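Local coordinates for CG14216 (Drosophila melanogaster, PDB 3P9Y), which dephosphorylates phosphoserine in the C-terminal domain of RNA polymerase II and probably acts in RNA processing and termination, at residues F61-L72 against L89-E100. The protein carries 2 engineered substitutions. Numbering follows the deposited sequence.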
ATOM      1  N   PHE A  61      15.694  -1.695   0.231  1.00 29.20           N
ATOM      2  CA  PHE A  61      14.632  -2.391  -0.469  1.00 26.88           C
ATOM      3  C   PHE A  61      15.265  -3.576  -1.180  1.00 29.16           C
ATOM      4  O   PHE A  61      16.371  -3.468  -1.704  1.00 30.54           O
ATOM      5  CB  PHE A  61      13.928  -1.463  -1.457  1.00 26.19           C
ATOM      6  CG  PHE A  61      12.898  -0.579  -0.817  1.00 25.51           C
ATOM      7  CD1 PHE A  61      11.579  -0.997  -0.708  1.00 23.89           C
ATOM      8  CD2 PHE A  61      13.245   0.662  -0.314  1.00 26.37           C
ATOM      9  CE1 PHE A  61      10.627  -0.191  -0.119  1.00 23.39           C
ATOM     10  CE2 PHE A  61      12.301   1.475   0.279  1.00 26.44           C
ATOM     11  CZ  PHE A  61      10.987   1.048   0.377  1.00 24.46           C
ATOM     12  N   GLY A  62      14.578  -4.712  -1.177  1.00 27.32           N
ATOM     13  CA  GLY A  62      15.136  -5.927  -1.737  1.00 28.05           C
ATOM     14  C   GLY A  62      15.588  -6.905  -0.667  1.00 27.63           C
ATOM     15  O   GLY A  62      15.729  -8.092  -0.940  1.00 31.10           O
ATOM     16  N   THR A  63      15.828  -6.411   0.544  1.00 27.64           N
ATOM     17  CA  THR A  63      16.115  -7.284   1.677  1.00 28.61           C
ATOM     18  C   THR A  63      14.884  -8.142   1.956  1.00 27.74           C
ATOM     19  O   THR A  63      13.808  -7.615   2.216  1.00 28.00           O
ATOM     20  CB  THR A  63      16.444  -6.482   2.958  1.00 29.12           C
ATOM     21  OG1 THR A  63      17.481  -5.529   2.693  1.00 32.58           O
ATOM     22  CG2 THR A  63      16.896  -7.413   4.076  1.00 28.77           C
ATOM     23  N   LYS A  64      15.039  -9.459   1.892  1.00 28.07           N
ATOM     24  CA  LYS A  64      13.931 -10.371   2.157  1.00 28.51           C
ATOM     25  C   LYS A  64      13.325 -10.116   3.534  1.00 28.27           C
ATOM     26  O   LYS A  64      14.045  -9.851   4.496  1.00 29.02           O
ATOM     27  CB  LYS A  64      14.402 -11.822   2.078  1.00 31.89           C
ATOM     28  CG  LYS A  64      14.858 -12.276   0.704  1.00 36.77           C
ATOM     29  CD  LYS A  64      15.263 -13.745   0.748  1.00 44.62           C
ATOM     30  CE  LYS A  64      15.974 -14.182  -0.517  1.00 54.63           C
ATOM     31  NZ  LYS A  64      16.490 -15.574  -0.409  1.00 59.69           N
ATOM     32  N   TYR A  65      12.000 -10.196   3.626  1.00 27.38           N
ATOM     33  CA  TYR A  65      11.322 -10.071   4.911  1.00 27.65           C
ATOM     34  C   TYR A  65      11.857 -11.125   5.872  1.00 29.06           C
ATOM     35  O   TYR A  65      11.965 -10.889   7.070  1.00 27.35           O
ATOM     36  CB  TYR A  65       9.810 -10.257   4.759  1.00 25.56           C
ATOM     37  CG  TYR A  65       9.104  -9.151   4.003  1.00 23.39           C
ATOM     38  CD1 TYR A  65       9.008  -7.870   4.532  1.00 22.47           C
ATOM     39  CD2 TYR A  65       8.518  -9.396   2.769  1.00 22.41           C
ATOM     40  CE1 TYR A  65       8.356  -6.857   3.845  1.00 21.63           C
ATOM     41  CE2 TYR A  65       7.865  -8.393   2.075  1.00 22.04           C
ATOM     42  CZ  TYR A  65       7.786  -7.124   2.619  1.00 20.77           C
ATOM     43  OH  TYR A  65       7.134  -6.125   1.929  1.00 21.57           O
ATOM     44  N   GLU A  66      12.188 -12.292   5.335  1.00 30.92           N
ATOM     45  CA  GLU A  66      12.670 -13.397   6.150  1.00 34.61           C
ATOM     46  C   GLU A  66      14.002 -13.048   6.814  1.00 33.90           C
ATOM     47  O   GLU A  66      14.244 -13.413   7.964  1.00 33.92           O
ATOM     48  CB  GLU A  66      12.821 -14.658   5.297  1.00 36.91           C
ATOM     49  CG  GLU A  66      13.330 -15.861   6.070  1.00 46.61           C
ATOM     50  CD  GLU A  66      13.456 -17.100   5.206  1.00 56.95           C
ATOM     51  OE1 GLU A  66      13.222 -16.999   3.982  1.00 53.35           O
ATOM     52  OE2 GLU A  66      13.788 -18.174   5.753  1.00 68.55           O
ATOM     53  N   ASP A  67      14.862 -12.341   6.089  1.00 30.79           N
ATOM     54  CA  ASP A  67      16.163 -11.957   6.622  1.00 33.06           C
ATOM     55  C   ASP A  67      16.040 -10.844   7.656  1.00 32.96           C
ATOM     56  O   ASP A  67      16.781 -10.819   8.633  1.00 33.43           O
ATOM     57  CB  ASP A  67      17.100 -11.527   5.496  1.00 32.86           C
ATOM     58  CG  ASP A  67      17.573 -12.698   4.662  1.00 34.00           C
ATOM     59  OD1 ASP A  67      17.467 -13.842   5.146  1.00 35.71           O
ATOM     60  OD2 ASP A  67      18.046 -12.476   3.529  1.00 35.62           O
ATOM     61  N   ILE A  68      15.108  -9.923   7.442  1.00 31.86           N
ATOM     62  CA  ILE A  68      14.858  -8.875   8.422  1.00 30.78           C
ATOM     63  C   ILE A  68      14.320  -9.515   9.695  1.00 31.17           C
ATOM     64  O   ILE A  68      14.677  -9.118  10.800  1.00 32.14           O
ATOM     65  CB  ILE A  68      13.864  -7.828   7.890  1.00 29.83           C
ATOM     66  CG1 ILE A  68      14.455  -7.127   6.661  1.00 29.33           C
ATOM     67  CG2 ILE A  68      13.521  -6.817   8.976  1.00 29.17           C
ATOM     68  CD1 ILE A  68      13.509  -6.165   5.981  1.00 28.63           C
ATOM     69  N   TYR A  69      13.467 -10.520   9.519  1.00 30.60           N
ATOM     70  CA  TYR A  69      12.896 -11.280  10.626  1.00 32.15           C
ATOM     71  C   TYR A  69      13.994 -11.924  11.470  1.00 34.17           C
ATOM     72  O   TYR A  69      14.002 -11.799  12.692  1.00 33.62           O
ATOM     73  CB  TYR A  69      11.976 -12.369  10.076  1.00 30.68           C
ATOM     74  CG  TYR A  69      11.257 -13.179  11.129  1.00 31.81           C
ATOM     75  CD1 TYR A  69       9.911 -12.967  11.393  1.00 31.24           C
ATOM     76  CD2 TYR A  69      11.917 -14.166  11.852  1.00 35.08           C
ATOM     77  CE1 TYR A  69       9.243 -13.708  12.349  1.00 31.83           C
ATOM     78  CE2 TYR A  69      11.255 -14.914  12.815  1.00 33.44           C
ATOM     79  CZ  TYR A  69       9.916 -14.680  13.056  1.00 33.71           C
ATOM     80  OH  TYR A  69       9.242 -15.414  14.008  1.00 34.59           O
ATOM     81  N   ARG A  70      14.911 -12.622  10.807  1.00 35.10           N
ATOM     82  CA  ARG A  70      16.023 -13.276  11.487  1.00 38.28           C
ATOM     83  C   ARG A  70      16.863 -12.242  12.213  1.00 37.08           C
ATOM     84  O   ARG A  70      17.297 -12.464  13.342  1.00 38.11           O
ATOM     85  CB  ARG A  70      16.894 -14.032  10.485  1.00 42.73           C
ATOM     86  CG  ARG A  70      16.284 -15.327   9.983  1.00 49.95           C
ATOM     87  CD  ARG A  70      17.044 -15.868   8.780  1.00 60.87           C
ATOM     88  NE  ARG A  70      16.585 -17.201   8.395  1.00 74.30           N
ATOM     89  CZ  ARG A  70      17.131 -18.338   8.819  1.00 86.33           C
ATOM     90  NH1 ARG A  70      18.170 -18.321   9.646  1.00 86.48           N
ATOM     91  NH2 ARG A  70      16.639 -19.499   8.410  1.00 92.69           N
ATOM     92  N   ASP A  71      17.073 -11.104  11.561  1.00 36.21           N
ATOM     93  CA  ASP A  71      17.901 -10.041  12.112  1.00 37.03           C
ATOM     94  C   ASP A  71      17.368  -9.548  13.455  1.00 38.71           C
ATOM     95  O   ASP A  71      18.125  -9.399  14.414  1.00 39.14           O
ATOM     96  CB  ASP A  71      17.970  -8.872  11.133  1.00 36.91           C
ATOM     97  CG  ASP A  71      18.984  -7.830  11.549  1.00 38.54           C
ATOM     98  OD1 ASP A  71      20.132  -8.213  11.856  1.00 41.42           O
ATOM     99  OD2 ASP A  71      18.634  -6.633  11.567  1.00 36.67           O
ATOM    100  N   LEU A  72      16.066  -9.295  13.521  1.00 36.89           N
ATOM    101  CA  LEU A  72      15.460  -8.755  14.730  1.00 36.87           C
ATOM    102  C   LEU A  72      15.317  -9.840  15.791  1.00 38.77           C
ATOM    103  O   LEU A  72      15.327  -9.556  16.987  1.00 39.63           O
ATOM    104  CB  LEU A  72      14.089  -8.150  14.420  1.00 36.36           C
ATOM    105  CG  LEU A  72      14.062  -6.988  13.423  1.00 35.64           C
ATOM    106  CD1 LEU A  72      12.642  -6.473  13.257  1.00 32.57           C
ATOM    107  CD2 LEU A  72      14.991  -5.864  13.863  1.00 37.06           C
ATOM    108  N   LEU A  89       6.335  -9.132  10.035  1.00 24.65           N
ATOM    109  CA  LEU A  89       7.296  -9.610   9.054  1.00 24.55           C
ATOM    110  C   LEU A  89       6.915 -11.002   8.559  1.00 23.59           C
ATOM    111  O   LEU A  89       7.141 -11.341   7.402  1.00 23.98           O
ATOM    112  CB  LEU A  89       8.704  -9.621   9.656  1.00 25.20           C
ATOM    113  CG  LEU A  89       9.320  -8.228   9.838  1.00 26.52           C
ATOM    114  CD1 LEU A  89      10.368  -8.225  10.942  1.00 26.84           C
ATOM    115  CD2 LEU A  89       9.904  -7.718   8.521  1.00 24.63           C
ATOM    116  N   ASP A  90       6.327 -11.799   9.441  1.00 24.66           N
ATOM    117  CA  ASP A  90       5.899 -13.146   9.084  1.00 25.63           C
ATOM    118  C   ASP A  90       4.728 -13.085   8.109  1.00 24.06           C
ATOM    119  O   ASP A  90       4.688 -13.814   7.124  1.00 25.42           O
ATOM    120  CB  ASP A  90       5.487 -13.915  10.337  1.00 27.28           C
ATOM    121  CG  ASP A  90       5.077 -15.337  10.033  1.00 28.50           C
ATOM    122  OD1 ASP A  90       5.872 -16.054   9.386  1.00 27.85           O
ATOM    123  OD2 ASP A  90       3.961 -15.735  10.434  1.00 30.01           O
ATOM    124  N   ARG A  91       3.774 -12.205   8.391  1.00 24.27           N
ATOM    125  CA  ARG A  91       2.631 -12.006   7.513  1.00 22.98           C
ATOM    126  C   ARG A  91       3.123 -11.560   6.135  1.00 22.09           C
ATOM    127  O   ARG A  91       2.645 -12.044   5.107  1.00 21.43           O
ATOM    128  CB  ARG A  91       1.684 -10.969   8.122  1.00 23.05           C
ATOM    129  CG  ARG A  91       0.343 -10.825   7.406  1.00 23.30           C
ATOM    130  CD  ARG A  91       0.420  -9.864   6.223  1.00 23.01           C
ATOM    131  NE  ARG A  91       1.218  -8.683   6.546  1.00 22.27           N
ATOM    132  CZ  ARG A  91       0.806  -7.678   7.316  1.00 21.61           C
ATOM    133  NH1 ARG A  91      -0.406  -7.701   7.853  1.00 21.95           N
ATOM    134  NH2 ARG A  91       1.614  -6.648   7.558  1.00 21.27           N
ATOM    135  N   ASN A  92       4.101 -10.657   6.122  1.00 21.86           N
ATOM    136  CA  ASN A  92       4.644 -10.131   4.873  1.00 21.88           C
ATOM    137  C   ASN A  92       5.331 -11.224   4.055  1.00 22.25           C
ATOM    138  O   ASN A  92       5.158 -11.306   2.840  1.00 20.26           O
ATOM    139  CB  ASN A  92       5.632  -8.993   5.154  1.00 21.76           C
ATOM    140  CG  ASN A  92       4.965  -7.776   5.781  1.00 21.30           C
ATOM    141  OD1 ASN A  92       3.743  -7.640   5.759  1.00 20.58           O
ATOM    142  ND2 ASN A  92       5.769  -6.885   6.339  1.00 21.09           N
ATOM    143  N   ARG A  93       6.109 -12.062   4.732  1.00 24.09           N
ATOM    144  CA  ARG A  93       6.851 -13.127   4.071  1.00 25.10           C
ATOM    145  C   ARG A  93       5.903 -14.039   3.299  1.00 24.64           C
ATOM    146  O   ARG A  93       6.215 -14.483   2.195  1.00 25.93           O
ATOM    147  CB  ARG A  93       7.637 -13.951   5.096  1.00 26.42           C
ATOM    148  CG  ARG A  93       8.537 -15.008   4.468  1.00 29.71           C
ATOM    149  CD  ARG A  93       8.864 -16.142   5.440  1.00 32.50           C
ATOM    150  NE  ARG A  93       8.004 -17.308   5.231  1.00 32.99           N
ATOM    151  CZ  ARG A  93       6.953 -17.627   5.986  1.00 31.07           C
ATOM    152  NH1 ARG A  93       6.611 -16.883   7.028  1.00 33.10           N
ATOM    153  NH2 ARG A  93       6.242 -18.708   5.703  1.00 34.15           N
ATOM    154  N   ARG A  94       4.741 -14.308   3.882  1.00 23.88           N
ATOM    155  CA  ARG A  94       3.765 -15.196   3.260  1.00 23.94           C
ATOM    156  C   ARG A  94       3.145 -14.580   2.018  1.00 23.85           C
ATOM    157  O   ARG A  94       2.622 -15.295   1.167  1.00 24.42           O
ATOM    158  CB  ARG A  94       2.659 -15.548   4.249  1.00 24.74           C
ATOM    159  CG  ARG A  94       3.156 -16.256   5.488  1.00 27.50           C
ATOM    160  CD  ARG A  94       2.004 -16.850   6.263  1.00 26.25           C
ATOM    161  NE  ARG A  94       2.410 -17.286   7.590  1.00 28.00           N
ATOM    162  CZ  ARG A  94       1.651 -18.023   8.393  1.00 27.98           C
ATOM    163  NH1 ARG A  94       0.450 -18.412   7.992  1.00 23.27           N
ATOM    164  NH2 ARG A  94       2.098 -18.375   9.591  1.00 27.14           N
ATOM    165  N   ILE A  95       3.189 -13.257   1.915  1.00 21.96           N
ATOM    166  CA  ILE A  95       2.658 -12.576   0.739  1.00 21.79           C
ATOM    167  C   ILE A  95       3.693 -12.502  -0.381  1.00 21.71           C
ATOM    168  O   ILE A  95       3.400 -12.822  -1.531  1.00 20.15           O
ATOM    169  CB  ILE A  95       2.177 -11.161   1.079  1.00 21.57           C
ATOM    170  CG1 ILE A  95       0.948 -11.240   1.986  1.00 21.78           C
ATOM    171  CG2 ILE A  95       1.838 -10.391  -0.196  1.00 20.77           C
ATOM    172  CD1 ILE A  95       0.466  -9.900   2.479  1.00 22.30           C
ATOM    173  N   LYS A  96       4.905 -12.080  -0.051  1.00 22.07           N
ATOM    174  CA  LYS A  96       5.940 -11.970  -1.064  1.00 22.47           C
ATOM    175  C   LYS A  96       7.332 -11.948  -0.460  1.00 23.21           C
ATOM    176  O   LYS A  96       7.502 -11.799   0.749  1.00 23.64           O
ATOM    177  CB  LYS A  96       5.712 -10.729  -1.938  1.00 21.51           C
ATOM    178  CG  LYS A  96       5.812  -9.394  -1.202  1.00 22.48           C
ATOM    179  CD  LYS A  96       5.498  -8.234  -2.147  1.00 21.56           C
ATOM    180  CE  LYS A  96       5.703  -6.878  -1.494  1.00 20.15           C
ATOM    181  NZ  LYS A  96       5.250  -5.785  -2.403  1.00 20.40           N
ATOM    182  N   LYS A  97       8.318 -12.087  -1.337  1.00 24.28           N
ATOM    183  CA  LYS A  97       9.712 -12.250  -0.959  1.00 26.20           C
ATOM    184  C   LYS A  97      10.252 -11.054  -0.189  1.00 25.16           C
ATOM    185  O   LYS A  97      10.870 -11.217   0.860  1.00 27.27           O
ATOM    186  CB  LYS A  97      10.543 -12.462  -2.229  1.00 32.22           C
ATOM    187  CG  LYS A  97      12.036 -12.656  -2.012  1.00 39.39           C
ATOM    188  CD  LYS A  97      12.788 -12.456  -3.328  1.00 47.96           C
ATOM    189  CE  LYS A  97      14.215 -12.982  -3.269  1.00 62.99           C
ATOM    190  NZ  LYS A  97      14.273 -14.471  -3.326  1.00 65.68           N
ATOM    191  N   CYS A  98      10.023  -9.850  -0.701  1.00 23.49           N
ATOM    192  CA  CYS A  98      10.693  -8.677  -0.155  1.00 24.79           C
ATOM    193  C   CYS A  98       9.979  -7.360  -0.436  1.00 22.72           C
ATOM    194  O   CYS A  98       9.194  -7.255  -1.377  1.00 21.86           O
ATOM    195  CB  CYS A  98      12.101  -8.589  -0.745  1.00 27.46           C
ATOM    196  SG  CYS A  98      12.102  -8.329  -2.539  1.00 28.15           S
ATOM    197  N   PRO A  99      10.267  -6.341   0.384  1.00 23.31           N
ATOM    198  CA  PRO A  99       9.776  -4.981   0.134  1.00 21.95           C
ATOM    199  C   PRO A  99      10.244  -4.448  -1.224  1.00 23.42           C
ATOM    200  O   PRO A  99      11.404  -4.666  -1.593  1.00 24.69           O
ATOM    201  CB  PRO A  99      10.405  -4.148   1.254  1.00 22.72           C
ATOM    202  CG  PRO A  99      11.177  -5.075   2.119  1.00 23.65           C
ATOM    203  CD  PRO A  99      10.951  -6.476   1.679  1.00 24.14           C
ATOM    204  N   GLU A 100       9.363  -3.759  -1.946  1.00 22.38           N
ATOM    205  CA  GLU A 100       9.678  -3.195  -3.254  1.00 22.67           C
ATOM    206  C   GLU A 100       9.432  -1.695  -3.250  1.00 22.15           C
ATOM    207  O   GLU A 100       8.524  -1.214  -2.574  1.00 20.00           O
ATOM    208  CB  GLU A 100       8.798  -3.827  -4.321  1.00 21.57           C
ATOM    209  CG  GLU A 100       8.729  -5.335  -4.266  1.00 23.03           C
ATOM    210  CD  GLU A 100       7.739  -5.883  -5.264  1.00 23.59           C
ATOM    211  OE1 GLU A 100       8.024  -5.815  -6.478  1.00 26.23           O
ATOM    212  OE2 GLU A 100       6.670  -6.371  -4.844  1.00 22.77           O
TER
HETATM  213  O   HOH W   1      11.172 -13.236   2.721  1.00 29.21           O
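Tyr65 is clamped between Asn92 and Pro99. Asn92 CB lies over the centre of one ring face, 3.5 Å from the centroid. Pro99 CD meets the opposite face nearer the rim, 3.4 Å from the centroid. Both are CH-pi contacts. Lys96 O sits at the ring edge, in plane, 3.3 Å from Tyr65 CD2. CG of Tyr65 is anti to its carbonyl carbon (chi1 -68°), which directs the ring between the two. Tyr65 OH is hydrogen-bonded to Asn19 O. With an alanine here, Asn92 and Pro99 would probably face a gap, and Asn19 O would lose its hydroxyl partner.

Leu89 is a knob in a hole formed by Tyr65, Ile68, Tyr69 and Leu72. Its CD1 reaches Leu72 CD1 at 3.7 Å, and its CD2 reaches Ile68 CG2.

Two backbone hydrogen bonds join the loop and helix start of 61-72 to the loop 97-99. Tyr65 N donates to Lys97 O (3.2 Å, 158°), and Gly62 N to Pro99 O. A water links Lys97 O to Glu66 N. The like-charged Lys64 NZ and Lys97 NZ lie 3.8 Å apart.

Helices 65-72 and 89-95 pack nearly antiparallel, at 159°, within the LMW PTP-like fold. Met24 of helix 22-32 touches Tyr65 and Asn92, while Leu48 of strand 46-48 touches Leu72 and Leu89.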